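Local coordinates for tautomerase domain-containing protein (Gammaproteobacteria bacterium SG8_31, PDB 7M59), which belongs to the tautomerase superfamily, whose small beta-alpha-beta subunits assemble into larger oligomers, here a complex of six chains, at residues E21-T24 with R25-E29; I31-V35 with E36-V40; H49-A53 with G54-P58. One frame throughout, in Å; residues are numbered along the deposited sequence.

How the contacts relate
From the N terminus, strand 2-8 leads into helix 13-31, whose second half holds contact 1; this contact closes no loop, being neighbouring turns of one helix. The chain then leaves the helix and turns through contact 2 to enter strand 39-45, which completes a beta-alpha-beta unit. These two contacts meet, their centres about 8 Å apart: H28 ND1 probably hydrogen-bonds to A33 O at 2.8 Å. Contact 3 closes the tight turn between strands 50-52 and 55-56 on the other side of the chain's centre, its centre about 31 Å from that of contact 2. The three lie in series, none enclosing or crossing another, and each also meets the second subunit.

Contact 1: residues E21-T24 with R25-E29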
loop_
_atom_site.group_PDB
_atom_site.type_symbol
_atom_site.label_atom_id
_atom_site.label_comp_id
_atom_site.label_asym_id
_atom_site.label_seq_id
_atom_site.Cartn_x
_atom_site.Cartn_y
_atom_site.Cartn_z
ATOM N N GLU A 21 2.867 -12.874 -14.447
ATOM C CA GLU A 21 2.639 -14.311 -14.554
ATOM C C GLU A 21 3.600 -15.098 -13.674
ATOM O O GLU A 21 3.194 -16.052 -12.999
ATOM C CB GLU A 21 2.760 -14.740 -16.018
ATOM C CG GLU A 21 1.615 -14.221 -16.861
ATOM C CD GLU A 21 1.770 -14.522 -18.341
ATOM O OE1 GLU A 21 2.829 -15.058 -18.734
ATOM O OE2 GLU A 21 0.837 -14.194 -19.106
ATOM N N ALA A 22 4.877 -14.714 -13.661
ATOM C CA ALA A 22 5.855 -15.427 -12.846
ATOM C C ALA A 22 5.557 -15.274 -11.358
ATOM O O ALA A 22 5.724 -16.224 -10.587
ATOM C CB ALA A 22 7.260 -14.925 -13.164
ATOM N N ILE A 23 5.115 -14.086 -10.940
ATOM C CA ILE A 23 4.729 -13.902 -9.541
ATOM C C ILE A 23 3.502 -14.738 -9.209
ATOM O O ILE A 23 3.418 -15.339 -8.131
ATOM C CB ILE A 23 4.503 -12.408 -9.238
ATOM C CG1 ILE A 23 5.851 -11.688 -9.191
ATOM C CG2 ILE A 23 3.757 -12.241 -7.912
ATOM C CD1 ILE A 23 5.755 -10.154 -9.100
ATOM N N THR A 24 2.530 -14.789 -10.124
ATOM C CA THR A 24 1.333 -15.591 -9.890
ATOM C C THR A 24 1.701 -17.057 -9.675
ATOM O O THR A 24 1.236 -17.694 -8.721
ATOM C CB THR A 24 0.364 -15.429 -11.065
ATOM O OG1 THR A 24 0.028 -14.040 -11.210
ATOM C CG2 THR A 24 -0.923 -16.237 -10.837
ATOM N N ARG A 25 2.560 -17.598 -10.545
ATOM C CA ARG A 25 3.023 -18.975 -10.379
ATOM C C ARG A 25 3.805 -19.150 -9.082
ATOM O O ARG A 25 3.599 -20.131 -8.355
ATOM C CB ARG A 25 3.887 -19.391 -11.572
ATOM C CG ARG A 25 3.122 -19.574 -12.872
ATOM C CD ARG A 25 3.992 -20.262 -13.918
ATOM N NE ARG A 25 5.206 -19.502 -14.203
ATOM C CZ ARG A 25 5.277 -18.512 -15.089
ATOM N NH1 ARG A 25 4.203 -18.160 -15.785
ATOM N NH2 ARG A 25 6.424 -17.874 -15.284
ATOM N N ALA A 26 4.706 -18.209 -8.774
ATOM C CA ALA A 26 5.504 -18.311 -7.554
ATOM C C ALA A 26 4.623 -18.339 -6.310
ATOM O O ALA A 26 4.836 -19.156 -5.406
ATOM C CB ALA A 26 6.505 -17.157 -7.470
ATOM N N VAL A 27 3.634 -17.445 -6.236
ATOM C CA VAL A 27 2.764 -17.416 -5.065
ATOM C C VAL A 27 1.941 -18.698 -4.980
ATOM O O VAL A 27 1.841 -19.321 -3.917
ATOM C CB VAL A 27 1.876 -16.158 -5.097
ATOM C CG1 VAL A 27 0.798 -16.217 -4.014
ATOM C CG2 VAL A 27 2.757 -14.928 -4.926
ATOM N N HIS A 28 1.351 -19.117 -6.103
ATOM C CA HIS A 28 0.575 -20.356 -6.129
ATOM C C HIS A 28 1.403 -21.543 -5.640
ATOM O O HIS A 28 0.945 -22.336 -4.808
ATOM C CB HIS A 28 0.057 -20.598 -7.549
ATOM C CG HIS A 28 -0.645 -21.910 -7.729
ATOM N ND1 HIS A 28 -1.665 -22.337 -6.904
ATOM C CD2 HIS A 28 -0.479 -22.882 -8.657
ATOM C CE1 HIS A 28 -2.093 -23.519 -7.316
ATOM N NE2 HIS A 28 -1.390 -23.871 -8.376
ATOM N N GLU A 29 2.638 -21.671 -6.130
ATOM C CA GLU A 29 3.426 -22.865 -5.837
ATOM C C GLU A 29 4.007 -22.880 -4.428
ATOM O O GLU A 29 4.176 -23.962 -3.851
ATOM C CB GLU A 29 4.551 -23.005 -6.860
ATOM C CG GLU A 29 4.038 -23.296 -8.256
ATOM C CD GLU A 29 5.101 -23.113 -9.309
ATOM O OE1 GLU A 29 6.287 -22.956 -8.938
ATOM O OE2 GLU A 29 4.746 -23.115 -10.505
#
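R25 folds its side chain back along the helix over E21 and A22, one turn earlier. A bend at chi3 (-59°) turns the guanidinium toward the preceding turn, so that one of its faces lies over E21 O and A22 CA, both near the rim of the group. R25 NH2 stands 3.5 Å from A22 CA. R25 NH1 meets E21 CB at 3.7 Å. This is contact with the helix backbone more than with the carboxylate: E21 OE1 remains 4.5 Å from R25 NH1, beyond a salt bridge, and E21 OE2 is bonded to Q17. The segments are consecutive turns of helix 13-31, the crossover helix of a beta-alpha-beta unit, and the i to i+4 backbone hydrogen bonds run from R25 N to E21 O through to H28 N to T24 O (3.0 Å, 167° at the hydrogen). T24 belongs to the buried side, where its OG1 bonds back to A20 O and its side chain touches I38 and V40. I23 CG2 and V27 CG2 approach to 4.1 Å, on the helix side turned to strand 2-8. A22 packs on A26 and I23 on V27 of the second subunit, and the reverse.

Contact 2: residues I31-V35 with E36-V40; sequences IGAPV and EYIYV
The backbone from P34 to I38 winds through a short 3-10 turn. Two successive i to i+3 bonds define it, Y37 N to P34 O (2.9 Å, 147° at the hydrogen) and I38 N to V35 O (3.1 Å). In both, the donor stands well above the carbonyl plane, consistent with the tight winding of a 3-10 turn. Before the turn, the chain leaves helix 13-31 through G32, whose positive phi suits glycine; after it, residues 39-40 begin strand 39-45.

Among the side chains, the proline ring meets the tyrosine ring. P34 CG sits over one face of Y37, 3.6 Å from the centroid and 16° from the ring normal, a CH-pi contact displaced slightly toward the CD1 side. P34 CG lies 3.5 Å from Y37 CD1. With CG anti to its own carbonyl carbon (chi1 -69°), Y37 brings its ring back against the proline. I38 turns inward instead. I38 CG1 comes within 3.5 Å of P34 O and 4.2 Å of A33 CB, so that the aliphatic chain lies against the backbone of the turn, while I38 also packs on T24 and V27 of the helix.

The turn and the strand after it both meet other subunits. V35 packs on A53 of the third subunit, Y37 on P58 of the second, and Y39 and V40 continue an antiparallel ladder with a strand of the third subunit.

Chemically, the contact combines two backbone bonds that fix the bend with an apolar pair formed by the side chains of the same two residues, P34 and Y37, that share the first bond. The electron-rich ring face suits the weakly polarised C-H groups of proline, so dispersion and a modest electrostatic attraction probably both help to place the ring.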
loop_
_atom_site.group_PDB
_atom_site.type_symbol
_atom_site.label_atom_id
_atom_site.label_comp_id
_atom_site.label_asym_id
_atom_site.label_seq_id
_atom_site.Cartn_x
_atom_site.Cartn_y
_atom_site.Cartn_z
ATOM N N ILE A 31 2.919 -20.995 -1.459
ATOM C CA ILE A 31 2.010 -20.895 -0.323
ATOM C C ILE A 31 0.650 -21.512 -0.596
ATOM O O ILE A 31 -0.209 -21.503 0.289
ATOM C CB ILE A 31 1.857 -19.436 0.170
ATOM C CG1 ILE A 31 1.090 -18.567 -0.833
ATOM C CG2 ILE A 31 3.212 -18.843 0.449
ATOM C CD1 ILE A 31 0.624 -17.224 -0.227
ATOM N N GLY A 32 0.433 -22.081 -1.782
ATOM C CA GLY A 32 -0.808 -22.787 -2.024
ATOM C C GLY A 32 -2.020 -21.909 -2.205
ATOM O O GLY A 32 -3.146 -22.382 -2.050
ATOM N N ALA A 33 -1.826 -20.631 -2.512
ATOM C CA ALA A 33 -2.953 -19.783 -2.857
ATOM C C ALA A 33 -3.508 -20.227 -4.203
ATOM O O ALA A 33 -2.743 -20.359 -5.168
ATOM C CB ALA A 33 -2.521 -18.317 -2.920
ATOM N N PRO A 34 -4.807 -20.492 -4.309
ATOM C CA PRO A 34 -5.373 -20.799 -5.625
ATOM C C PRO A 34 -5.161 -19.634 -6.570
ATOM O O PRO A 34 -5.231 -18.469 -6.174
ATOM C CB PRO A 34 -6.860 -21.041 -5.342
ATOM C CG PRO A 34 -7.072 -20.817 -3.907
ATOM C CD PRO A 34 -5.761 -20.713 -3.210
ATOM N N VAL A 35 -4.882 -19.962 -7.832
ATOM C CA VAL A 35 -4.667 -18.919 -8.831
ATOM C C VAL A 35 -5.853 -17.965 -8.865
ATOM O O VAL A 35 -5.686 -16.749 -9.023
ATOM C CB VAL A 35 -4.399 -19.554 -10.207
ATOM C CG1 VAL A 35 -4.365 -18.490 -11.296
ATOM C CG2 VAL A 35 -3.099 -20.338 -10.169
ATOM N N GLU A 36 -7.064 -18.491 -8.663
ATOM C CA GLU A 36 -8.266 -17.662 -8.694
ATOM C C GLU A 36 -8.244 -16.562 -7.628
ATOM O O GLU A 36 -8.879 -15.516 -7.821
ATOM C CB GLU A 36 -9.509 -18.550 -8.528
ATOM C CG GLU A 36 -10.738 -17.827 -7.990
ATOM C CD GLU A 36 -11.900 -18.749 -7.688
ATOM O OE1 GLU A 36 -11.955 -19.859 -8.266
ATOM O OE2 GLU A 36 -12.757 -18.354 -6.862
ATOM N N TYR A 37 -7.522 -16.764 -6.522
ATOM C CA TYR A 37 -7.460 -15.784 -5.439
ATOM C C TYR A 37 -6.371 -14.735 -5.627
ATOM O O TYR A 37 -6.304 -13.789 -4.831
ATOM C CB TYR A 37 -7.195 -16.463 -4.087
ATOM C CG TYR A 37 -8.304 -17.322 -3.515
ATOM C CD1 TYR A 37 -8.152 -17.910 -2.269
ATOM C CD2 TYR A 37 -9.485 -17.548 -4.214
ATOM C CE1 TYR A 37 -9.142 -18.701 -1.718
ATOM C CE2 TYR A 37 -10.491 -18.349 -3.672
ATOM C CZ TYR A 37 -10.305 -18.921 -2.425
ATOM O OH TYR A 37 -11.288 -19.710 -1.866
ATOM N N ILE A 38 -5.505 -14.876 -6.622
ATOM C CA ILE A 38 -4.314 -14.036 -6.718
ATOM C C ILE A 38 -4.632 -12.793 -7.542
ATOM O O ILE A 38 -5.248 -12.875 -8.613
ATOM C CB ILE A 38 -3.136 -14.816 -7.323
ATOM C CG1 ILE A 38 -2.753 -15.985 -6.409
ATOM C CG2 ILE A 38 -1.950 -13.893 -7.543
ATOM C CD1 ILE A 38 -1.716 -16.912 -7.004
ATOM N N TYR A 39 -4.212 -11.631 -7.042
ATOM C CA TYR A 39 -4.390 -10.363 -7.739
ATOM C C TYR A 39 -3.045 -9.649 -7.685
ATOM O O TYR A 39 -2.570 -9.303 -6.597
ATOM C CB TYR A 39 -5.502 -9.543 -7.083
ATOM C CG TYR A 39 -6.095 -8.376 -7.857
ATOM C CD1 TYR A 39 -7.469 -8.162 -7.852
ATOM C CD2 TYR A 39 -5.290 -7.446 -8.527
ATOM C CE1 TYR A 39 -8.034 -7.081 -8.514
ATOM C CE2 TYR A 39 -5.854 -6.359 -9.198
ATOM C CZ TYR A 39 -7.227 -6.188 -9.180
ATOM O OH TYR A 39 -7.808 -5.118 -9.816
ATOM N N VAL A 40 -2.411 -9.485 -8.844
ATOM C CA VAL A 40 -1.147 -8.766 -8.967
ATOM C C VAL A 40 -1.440 -7.379 -9.514
ATOM O O VAL A 40 -2.179 -7.227 -10.495
ATOM C CB VAL A 40 -0.157 -9.515 -9.874
ATOM C CG1 VAL A 40 1.133 -8.726 -10.005
ATOM C CG2 VAL A 40 0.123 -10.899 -9.315
#

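Contact 3: residues H49-A53 with G54-P58; sequences HHVKA and GRTLP
L57 turns its CG anti to its own carbonyl carbon (chi1 -62°), and H50 does the same (chi1 -63°). The leucine branch thereby reaches back across the strand pair, with both L57 CG and L57 CD1 3.7 Å from H50 CB. The contact is made at the base of the histidine side chain, and the imidazole itself continues away: H50 NE2 bonds to T45 OG1, whereas H50 ND1 bonds to Y39 OH of the fifth subunit. V51 CG1 rests against the turn, 3.6 Å from G54 C, and V51 CG2 faces T56 OG1 obliquely across the non-hydrogen-bonded pair.

Three backbone bonds tie the two segments. L57 N reaches H50 O at 2.9 Å, nearly in line with the C=O bond, and K52 and R55 form a hydrogen-bonded pair. Within that pair K52 N donates to R55 O (2.9 Å, 148° at the hydrogen), and R55 N returns to K52 O from above the carbonyl plane. R55 CG comes to 3.4 Å from A53 O, but the end of the arginine leads away from the hairpin. One water joins the strand to the turn, donating to V51 O at 2.8 Å and accepting from G54 N at 2.9 Å.

Residues 50-52 also pair with a strand of the fifth subunit, so the sheet runs on across the interface. The left-handed conformations of A53 and G54 at the corner give a type I' turn, and a two-residue connection of this type is a classic closure of a tight antiparallel beta hairpin, which in this tautomerase-family chain follows the beta-alpha-beta unit.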
loop_
_atom_site.group_PDB
_atom_site.type_symbol
_atom_site.label_atom_id
_atom_site.label_comp_id
_atom_site.label_asym_id
_atom_site.label_seq_id
_atom_site.Cartn_x
_atom_site.Cartn_y
_atom_site.Cartn_z
ATOM N N HIS A 49 11.935 8.408 -7.638
ATOM C CA HIS A 49 10.959 8.201 -6.577
ATOM C C HIS A 49 11.268 6.981 -5.725
ATOM O O HIS A 49 10.498 6.674 -4.808
ATOM C CB HIS A 49 9.555 8.065 -7.170
ATOM C CG HIS A 49 8.984 9.353 -7.682
ATOM N ND1 HIS A 49 7.646 9.507 -7.971
ATOM C CD2 HIS A 49 9.568 10.545 -7.957
ATOM C CE1 HIS A 49 7.430 10.738 -8.407
ATOM N NE2 HIS A 49 8.579 11.389 -8.402
ATOM N N HIS A 50 12.351 6.270 -6.022
ATOM C CA HIS A 50 12.824 5.142 -5.226
ATOM C C HIS A 50 14.105 5.589 -4.543
ATOM O O HIS A 50 15.134 5.749 -5.206
ATOM C CB HIS A 50 13.094 3.917 -6.093
ATOM C CG HIS A 50 11.880 3.380 -6.775
ATOM N ND1 HIS A 50 11.405 2.107 -6.549
ATOM C CD2 HIS A 50 11.040 3.945 -7.677
ATOM C CE1 HIS A 50 10.321 1.911 -7.281
ATOM N NE2 HIS A 50 10.082 3.009 -7.976
ATOM N N VAL A 51 14.047 5.803 -3.233
ATOM C CA VAL A 51 15.205 6.292 -2.485
ATOM C C VAL A 51 15.547 5.233 -1.445
ATOM O O VAL A 51 14.875 5.105 -0.411
ATOM C CB VAL A 51 14.951 7.666 -1.859
ATOM C CG1 VAL A 51 16.215 8.203 -1.201
ATOM C CG2 VAL A 51 14.468 8.633 -2.934
ATOM N N LYS A 52 16.580 4.447 -1.733
ATOM C CA LYS A 52 16.958 3.293 -0.931
ATOM C C LYS A 52 18.269 3.615 -0.232
ATOM O O LYS A 52 19.247 3.983 -0.891
ATOM C CB LYS A 52 17.100 2.041 -1.799
ATOM C CG LYS A 52 17.566 0.799 -1.029
ATOM C CD LYS A 52 17.610 -0.433 -1.925
ATOM C CE LYS A 52 18.864 -0.447 -2.802
ATOM N NZ LYS A 52 20.151 -0.324 -2.034
ATOM N N ALA A 53 18.284 3.479 1.094
ATOM C CA ALA A 53 19.462 3.809 1.899
ATOM C C ALA A 53 19.954 5.226 1.611
ATOM O O ALA A 53 21.158 5.492 1.552
ATOM C CB ALA A 53 20.574 2.783 1.683
ATOM N N GLY A 54 19.008 6.148 1.438
ATOM C CA GLY A 54 19.310 7.540 1.187
ATOM C C GLY A 54 19.663 7.891 -0.240
ATOM O O GLY A 54 19.815 9.085 -0.543
ATOM N N ARG A 55 19.785 6.914 -1.134
ATOM C CA ARG A 55 20.243 7.160 -2.498
ATOM C C ARG A 55 19.132 6.907 -3.510
ATOM O O ARG A 55 18.431 5.892 -3.441
ATOM C CB ARG A 55 21.464 6.299 -2.839
ATOM C CG ARG A 55 22.332 5.948 -1.651
ATOM C CD ARG A 55 23.823 6.091 -1.969
ATOM N NE ARG A 55 24.253 7.488 -2.053
ATOM C CZ ARG A 55 25.126 7.954 -2.941
ATOM N NH1 ARG A 55 25.454 9.242 -2.943
ATOM N NH2 ARG A 55 25.673 7.133 -3.832
ATOM N N THR A 56 18.992 7.832 -4.449
ATOM C CA THR A 56 18.045 7.687 -5.541
ATOM C C THR A 56 18.462 6.550 -6.472
ATOM O O THR A 56 19.650 6.354 -6.749
ATOM C CB THR A 56 17.962 9.009 -6.310
ATOM O OG1 THR A 56 17.301 9.992 -5.498
ATOM C CG2 THR A 56 17.214 8.847 -7.576
ATOM N N LEU A 57 17.479 5.783 -6.948
ATOM C CA LEU A 57 17.787 4.755 -7.924
ATOM C C LEU A 57 17.828 5.353 -9.330
ATOM O O LEU A 57 17.155 6.350 -9.612
ATOM C CB LEU A 57 16.749 3.633 -7.872
ATOM C CG LEU A 57 16.627 2.848 -6.561
ATOM C CD1 LEU A 57 15.843 1.550 -6.761
ATOM C CD2 LEU A 57 17.983 2.569 -5.936
ATOM N N PRO A 58 18.626 4.777 -10.226
ATOM C CA PRO A 58 18.684 5.298 -11.594
ATOM C C PRO A 58 17.437 4.926 -12.383
ATOM O O PRO A 58 16.651 4.056 -11.997
ATOM C CB PRO A 58 19.934 4.627 -12.174
ATOM C CG PRO A 58 20.061 3.358 -11.412
ATOM C CD PRO A 58 19.581 3.676 -10.014
HETATM O O HOH W 1 16.197 5.874 1.976
#